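Local coordinates for protein quercetin 2,3-dioxygenase (Escherichia coli, PDB 1TQ5) that cleaves the flavonol quercetin with molecular oxygen in vitro as a metal-dependent bicupin dioxygenase of the pirin family, its physiological role being unknown, at residues A13-G16 with W17-S20; V47-A50 with G51-F54; Q84-A87 with G88-Q91; V197-S200 with T201-L205. All coordinates share one frame; numbering follows the deposited sequence.

Interaction 1 of 4, residues A13-G16 with W17-S20; sequences ANHG and WLDS
A13 and S20 form the antiparallel hydrogen-bonded pair of a tight hairpin: A13 N gives to S20 O at 3.0 Å, and S20 N returns an almost straight bond to A13 O at 2.9 Å. Nearer the turn, H15 N donates to L18 O at 2.8 Å, and a weak, bent bond runs from W17 N to H15 O. G16 takes the sharp bend at backbone angles where a CB would jam against the preceding carbonyl. A side-chain bond makes an Asx turn: N14 OD1 accepts from G16 N at 2.9 Å. With CG anti to the backbone N (chi1 -173°), N14 meets D19 in the non-hydrogen-bonded pair; their amide and carboxylate planes stand 77° apart, and D19 OD1 lies 3.2 Å from N14 CG without bonding to ND2. The remaining contacts are packing. H15 CB lies 3.4 Å from W17 NE1, while the two rings, near parallel, are slid apart and barely overlap; L18 CB sits over the rim of one indole face. With an alanine at W17, H15 CB and L18 CB would probably lose the surface they pack on, and F54 its edge-to-face partner. Strand 18-22 runs between strands 11-14 and 40-48, L18 packing on I48 and S20 OG bonding to D46 OD1.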
# COMPACT_ATOMS: atom_id res chain seq x y z
N ALA A 13 3.72 13.92 9.91
CA ALA A 13 3.46 14.11 11.33
C ALA A 13 4.47 13.25 12.08
O ALA A 13 4.63 12.07 11.78
CB ALA A 13 2.04 13.67 11.67
N ASN A 14 5.15 13.86 13.04
CA ASN A 14 6.15 13.15 13.84
C ASN A 14 5.82 13.27 15.32
O ASN A 14 5.87 14.36 15.89
CB ASN A 14 7.55 13.73 13.57
CG ASN A 14 8.65 12.93 14.23
OD1 ASN A 14 8.40 12.00 14.99
ND2 ASN A 14 9.89 13.30 13.94
N HIS A 15 5.46 12.15 15.94
CA HIS A 15 5.11 12.13 17.36
C HIS A 15 6.19 11.41 18.17
O HIS A 15 5.97 11.01 19.31
CB HIS A 15 3.78 11.41 17.56
CG HIS A 15 2.69 11.88 16.65
ND1 HIS A 15 2.26 13.19 16.62
CD2 HIS A 15 1.92 11.21 15.75
CE1 HIS A 15 1.28 13.31 15.74
NE2 HIS A 15 1.06 12.12 15.20
N GLY A 16 7.37 11.25 17.58
CA GLY A 16 8.44 10.57 18.28
C GLY A 16 8.35 9.07 18.13
O GLY A 16 9.19 8.45 17.48
N TRP A 17 7.32 8.47 18.72
CA TRP A 17 7.13 7.02 18.65
C TRP A 17 6.71 6.62 17.24
O TRP A 17 6.98 5.51 16.79
CB TRP A 17 6.06 6.57 19.64
CG TRP A 17 4.70 7.13 19.37
CD1 TRP A 17 4.24 8.38 19.70
CD2 TRP A 17 3.62 6.48 18.68
NE1 TRP A 17 2.94 8.54 19.27
CE2 TRP A 17 2.54 7.39 18.64
CE3 TRP A 17 3.47 5.22 18.10
CZ2 TRP A 17 1.32 7.08 18.03
CZ3 TRP A 17 2.25 4.91 17.49
CH2 TRP A 17 1.20 5.83 17.47
N LEU A 18 6.04 7.54 16.55
CA LEU A 18 5.58 7.32 15.19
C LEU A 18 5.95 8.52 14.32
O LEU A 18 5.75 9.67 14.71
CB LEU A 18 4.06 7.14 15.16
CG LEU A 18 3.43 7.15 13.76
CD1 LEU A 18 3.79 5.86 13.03
CD2 LEU A 18 1.93 7.27 13.88
N ASP A 19 6.49 8.23 13.14
CA ASP A 19 6.87 9.24 12.16
C ASP A 19 6.12 8.78 10.90
O ASP A 19 6.45 7.74 10.33
CB ASP A 19 8.37 9.23 11.92
CG ASP A 19 8.82 10.32 10.97
OD1 ASP A 19 8.75 11.50 11.37
OD2 ASP A 19 9.22 10.00 9.84
N SER A 20 5.14 9.56 10.47
CA SER A 20 4.32 9.17 9.33
C SER A 20 4.23 10.15 8.16
O SER A 20 4.04 11.35 8.35
CB SER A 20 2.91 8.85 9.86
OG SER A 20 2.05 8.34 8.85

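Interaction 2 of 4, residues V47-A50 with G51-F54; sequences VIEA and GQGF
E49 and Q52 close a type II beta turn, with Q52 N donating to E49 O at 3.0 Å; the N-H points well at the oxygen (158°) but arrives from above the carbonyl plane instead of along a lone pair. A50 and G51 occupy the two corners, and G51 sits at positive phi (76°), where glycine is the comfortable residue, a CB there clashing with A50 O. Beyond the turn the chain does not zip up as a hairpin: the two backbones diverge, and the side chains of I48 and F54 meet across the widening space. The two branches of I48 do separate jobs. CG2, anti to the backbone N, reaches to 3.4 Å from Q52 O and 3.9 Å from Q52 CB, packed against the backbone of Q52. CG1 carries CD1 off at about a right angle to CG2, to 3.6 Å from F54 CE2, where the methyl meets the ring obliquely. Q52 CB also rests 3.4 Å from E49 O, and on the outer side E49 OE1 comes to 4.1 Å from Q52 CG, a loose touch at the surface. The F54 ring is held further by W17, which it meets edge to face, and by L18. The turn carries the chain from strand 40-48 of the larger sheet to strand 53-59 of the smaller one, a crossing between the two sheets of the N-terminal cupin sandwich. The side chain of F54 comes within about 3 Å of that of the metal ligand H57, and G51, six residues before it, fits the glycine that opens cupin motif 1.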
# COMPACT_ATOMS: atom_id res chain seq x y z
N VAL A 47 7.01 4.81 10.43
CA VAL A 47 8.22 4.33 11.09
C VAL A 47 7.90 4.39 12.57
O VAL A 47 7.64 5.47 13.12
CB VAL A 47 9.43 5.21 10.76
CG1 VAL A 47 10.58 4.87 11.68
CG2 VAL A 47 9.83 5.01 9.31
N ILE A 48 7.92 3.23 13.21
CA ILE A 48 7.59 3.10 14.62
C ILE A 48 8.76 2.68 15.51
O ILE A 48 9.49 1.74 15.19
CB ILE A 48 6.44 2.09 14.80
CG1 ILE A 48 5.21 2.57 14.02
CG2 ILE A 48 6.11 1.90 16.29
CD1 ILE A 48 4.04 1.61 14.06
N GLU A 49 8.90 3.37 16.63
CA GLU A 49 9.94 3.14 17.62
C GLU A 49 9.80 1.76 18.28
O GLU A 49 8.70 1.24 18.43
CB GLU A 49 9.84 4.24 18.69
CG GLU A 49 10.89 4.23 19.77
CD GLU A 49 10.48 5.13 20.91
OE1 GLU A 49 9.62 6.01 20.68
OE2 GLU A 49 11.01 4.98 22.03
N ALA A 50 10.92 1.17 18.69
CA ALA A 50 10.89 -0.14 19.33
C ALA A 50 9.92 -0.15 20.51
O ALA A 50 9.89 0.78 21.32
CB ALA A 50 12.29 -0.51 19.81
N GLY A 51 9.11 -1.21 20.58
CA GLY A 51 8.16 -1.35 21.67
C GLY A 51 6.91 -0.49 21.62
O GLY A 51 6.04 -0.62 22.48
N GLN A 52 6.81 0.38 20.62
CA GLN A 52 5.64 1.24 20.49
C GLN A 52 4.67 0.75 19.42
O GLN A 52 4.97 -0.20 18.69
CB GLN A 52 6.08 2.67 20.14
CG GLN A 52 6.42 3.51 21.36
CD GLN A 52 5.19 3.99 22.10
OE1 GLN A 52 5.29 4.57 23.18
NE2 GLN A 52 4.01 3.76 21.52
N GLY A 53 3.52 1.40 19.34
CA GLY A 53 2.52 1.01 18.36
C GLY A 53 1.18 1.67 18.59
O GLY A 53 1.03 2.50 19.48
N PHE A 54 0.20 1.30 17.77
CA PHE A 54 -1.15 1.85 17.86
C PHE A 54 -2.01 1.04 18.82
O PHE A 54 -2.22 -0.16 18.61
CB PHE A 54 -1.80 1.84 16.48
CG PHE A 54 -1.06 2.64 15.45
CD1 PHE A 54 -1.30 4.00 15.29
CD2 PHE A 54 -0.09 2.04 14.65
CE1 PHE A 54 -0.60 4.75 14.35
CE2 PHE A 54 0.62 2.78 13.71
CZ PHE A 54 0.37 4.14 13.56

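Interaction 3 of 4, residues Q84-A87 with G88-Q91; sequences QVPA and GEFQ. With CD (cadmium ion), chain E.
P86 CG and CD cover one face of the E89 carboxylate, CD 3.3 Å from E89 OE1 and CG 3.3 Å from E89 OE2. At the oxygen edge a cadmium ion is chelated, 2.5 Å from E89 OE1 and 2.6 Å from E89 OE2. The second flat group, the Q91 amide, takes V85 CG2 at its oxygen end, 3.5 Å from Q91 OE1, a plain van der Waals touch; the oxygen's polar partner is Y130 OH, while Q91 NE2 bonds to T66 OG1. The other V85 methyl, CG1, anti to the backbone N (chi1 -175°), packs 3.6 Å from E89 CB. An alanine in place of V85 would remove both methyls and is likely to open a gap between E89 CB and the Q91 amide. A type II turn from P86 to E89, closed by E89 N donating to P86 O at 3.1 Å, needs G88 at its corner, where a CB would jam against A87 O. A water that binds the cadmium also donates to Q84 O at 2.6 Å, linking the ion to strand 82-86 as well as to the turn. This carboxylate and water site is chemically unlike the metal-binding set of the cupin site, H57, H59, H101 and, by similarity, E103, consistent with a cadmium ion taken up adventitiously.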
# COMPACT_ATOMS: atom_id res chain seq x y z
N GLN A 84 2.60 -12.16 13.90
CA GLN A 84 3.81 -11.36 13.73
C GLN A 84 4.20 -11.36 12.25
O GLN A 84 4.40 -12.42 11.65
CB GLN A 84 4.96 -11.89 14.58
CG GLN A 84 4.75 -11.66 16.07
CD GLN A 84 6.05 -11.59 16.85
OE1 GLN A 84 6.04 -11.34 18.06
NE2 GLN A 84 7.17 -11.81 16.17
N VAL A 85 4.29 -10.17 11.67
CA VAL A 85 4.61 -10.01 10.26
C VAL A 85 5.99 -9.39 10.08
O VAL A 85 6.20 -8.21 10.36
CB VAL A 85 3.55 -9.11 9.57
CG1 VAL A 85 3.79 -9.04 8.07
CG2 VAL A 85 2.16 -9.66 9.86
N PRO A 86 6.96 -10.19 9.59
CA PRO A 86 8.32 -9.68 9.39
C PRO A 86 8.45 -8.88 8.11
O PRO A 86 7.54 -8.85 7.29
CB PRO A 86 9.15 -10.96 9.35
CG PRO A 86 8.23 -11.89 8.61
CD PRO A 86 6.89 -11.63 9.27
N ALA A 87 9.59 -8.22 7.94
CA ALA A 87 9.84 -7.42 6.75
C ALA A 87 9.69 -8.28 5.51
O ALA A 87 10.11 -9.43 5.49
CB ALA A 87 11.23 -6.81 6.81
N GLY A 88 9.08 -7.71 4.48
CA GLY A 88 8.88 -8.44 3.24
C GLY A 88 7.50 -9.07 3.14
O GLY A 88 7.08 -9.47 2.05
N GLU A 89 6.79 -9.17 4.26
CA GLU A 89 5.47 -9.78 4.23
C GLU A 89 4.31 -8.80 4.24
O GLU A 89 4.47 -7.61 4.49
CB GLU A 89 5.34 -10.78 5.38
CG GLU A 89 6.29 -11.96 5.25
CD GLU A 89 6.01 -13.05 6.25
OE1 GLU A 89 4.95 -13.00 6.91
OE2 GLU A 89 6.85 -13.97 6.38
N PHE A 90 3.12 -9.33 3.97
CA PHE A 90 1.90 -8.56 3.92
C PHE A 90 0.88 -9.15 4.89
O PHE A 90 1.05 -10.26 5.39
CB PHE A 90 1.27 -8.62 2.52
CG PHE A 90 2.07 -7.93 1.45
CD1 PHE A 90 1.85 -6.58 1.16
CD2 PHE A 90 3.01 -8.62 0.70
CE1 PHE A 90 2.55 -5.95 0.14
CE2 PHE A 90 3.72 -8.00 -0.32
CZ PHE A 90 3.49 -6.66 -0.61
N GLN A 91 -0.18 -8.39 5.13
CA GLN A 91 -1.27 -8.83 5.97
C GLN A 91 -2.44 -7.98 5.51
O GLN A 91 -2.24 -6.85 5.07
CB GLN A 91 -0.98 -8.59 7.46
CG GLN A 91 -1.26 -7.18 7.98
CD GLN A 91 -0.96 -7.02 9.46
OE1 GLN A 91 -0.89 -8.00 10.20
NE2 GLN A 91 -0.79 -5.78 9.91
CD CD E . 5.38 -15.17 8.15
O HOH W 1 3.61 -14.13 9.79

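Interaction 4 of 4, residues V197-S200 with T201-L205; sequences VKAS and TSDGL. With CD (cadmium ion), chain D.
S200 and D203 are gripped at the ends of a type II turn. S200 N donates to D203 OD2 at 2.8 Å, nearly straight, on the anti side of the carboxylate, while D203 N donates back to S200 O at 2.9 Å, so each residue both gives and receives. With CG beside its own backbone N (chi1 -77°), D203 swings its carboxylate back so that OD2 meets S200 N; separately, the backbone sets D203 CB 4.0 Å from A199 CB. Behind the turn the packing turns apolar: V197 CG1 touches L205 CD2 at 3.7 Å, the two side chains sliding past each other in opposite directions, and L205 packs further on I2 and L4 of strand 2-5. The other side is wet. A cadmium ion is chelated by D203 OD1 and OD2, at 2.6 and 2.5 Å, and by four waters; one of these donates to T201 O, and two lie within hydrogen-bonding distance of S200 OG. S202 holds the second corner of the turn at positive phi without being a glycine. D203 OD1 also accepts from A7 N, so the carboxylate serves backbone and metal together, and the nearby cation would probably favour its ionised form.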
# COMPACT_ATOMS: atom_id res chain seq x y z
N VAL A 197 8.23 9.61 -16.97
CA VAL A 197 8.33 10.35 -15.72
C VAL A 197 9.25 9.63 -14.74
O VAL A 197 9.03 8.48 -14.40
CB VAL A 197 6.93 10.53 -15.07
CG1 VAL A 197 7.04 11.34 -13.77
CG2 VAL A 197 6.00 11.23 -16.05
N LYS A 198 10.30 10.31 -14.28
CA LYS A 198 11.22 9.70 -13.34
C LYS A 198 10.65 9.74 -11.93
O LYS A 198 10.05 10.74 -11.51
CB LYS A 198 12.59 10.39 -13.39
CG LYS A 198 13.60 9.84 -12.39
CD LYS A 198 15.03 10.24 -12.74
CE LYS A 198 15.56 9.44 -13.94
NZ LYS A 198 16.99 9.77 -14.27
N ALA A 199 10.82 8.64 -11.20
CA ALA A 199 10.35 8.54 -9.82
C ALA A 199 11.40 7.80 -8.99
O ALA A 199 12.06 6.89 -9.48
CB ALA A 199 9.03 7.79 -9.77
N SER A 200 11.55 8.21 -7.74
CA SER A 200 12.51 7.55 -6.86
C SER A 200 11.85 7.09 -5.57
O SER A 200 10.64 7.22 -5.40
CB SER A 200 13.68 8.50 -6.56
OG SER A 200 13.23 9.73 -6.02
N THR A 201 12.65 6.53 -4.67
CA THR A 201 12.16 6.02 -3.40
C THR A 201 11.05 6.88 -2.79
O THR A 201 11.17 8.10 -2.67
CB THR A 201 13.33 5.88 -2.39
OG1 THR A 201 14.26 4.90 -2.88
CG2 THR A 201 12.82 5.44 -1.02
N SER A 202 9.95 6.22 -2.43
CA SER A 202 8.79 6.86 -1.79
C SER A 202 7.91 7.75 -2.65
O SER A 202 6.91 8.29 -2.15
CB SER A 202 9.24 7.64 -0.55
OG SER A 202 9.71 6.73 0.43
N ASP A 203 8.25 7.92 -3.92
CA ASP A 203 7.42 8.73 -4.81
C ASP A 203 6.23 7.91 -5.27
O ASP A 203 6.28 6.68 -5.34
CB ASP A 203 8.18 9.15 -6.08
CG ASP A 203 9.13 10.29 -5.85
OD1 ASP A 203 8.86 11.12 -4.95
OD2 ASP A 203 10.14 10.37 -6.59
N GLY A 204 5.15 8.61 -5.61
CA GLY A 204 3.96 7.94 -6.10
C GLY A 204 3.60 8.57 -7.43
O GLY A 204 3.91 9.74 -7.67
N LEU A 205 2.95 7.79 -8.29
CA LEU A 205 2.54 8.26 -9.61
C LEU A 205 1.07 7.93 -9.87
O LEU A 205 0.67 6.78 -9.71
CB LEU A 205 3.38 7.59 -10.70
CG LEU A 205 4.86 7.98 -10.81
CD1 LEU A 205 5.57 7.01 -11.73
CD2 LEU A 205 4.98 9.41 -11.33
CD CD D . 11.22 12.09 -5.16
O HOH W 2 12.13 10.34 -3.64
O HOH W 3 13.70 12.20 -6.06
O HOH W 4 11.06 13.93 -3.33
O HOH W 5 10.82 13.59 -7.22

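In the fold
All four are local strand connections, but their surroundings differ: interaction 2 is a surface contact, the other three partly buried. Interactions 1 and 2 touch, through backbone bonds W17 O to E49 N and D19 O to V47 N and through L18 against F54, and share an aromatic and aliphatic cluster near the metal-binding site of the N-terminal cupin. Interactions 2 and 3 meet in both sheets of that domain. Interaction 4 stands apart in the C-terminal cupin. Three are type II turns; interaction 1 alone uses an Asx turn. Interactions 3 and 4 chelate cadmium through a carboxylate, which interaction 4 backs with apolar packing, interaction 3 with a valine against a hydrogen-bonded amide.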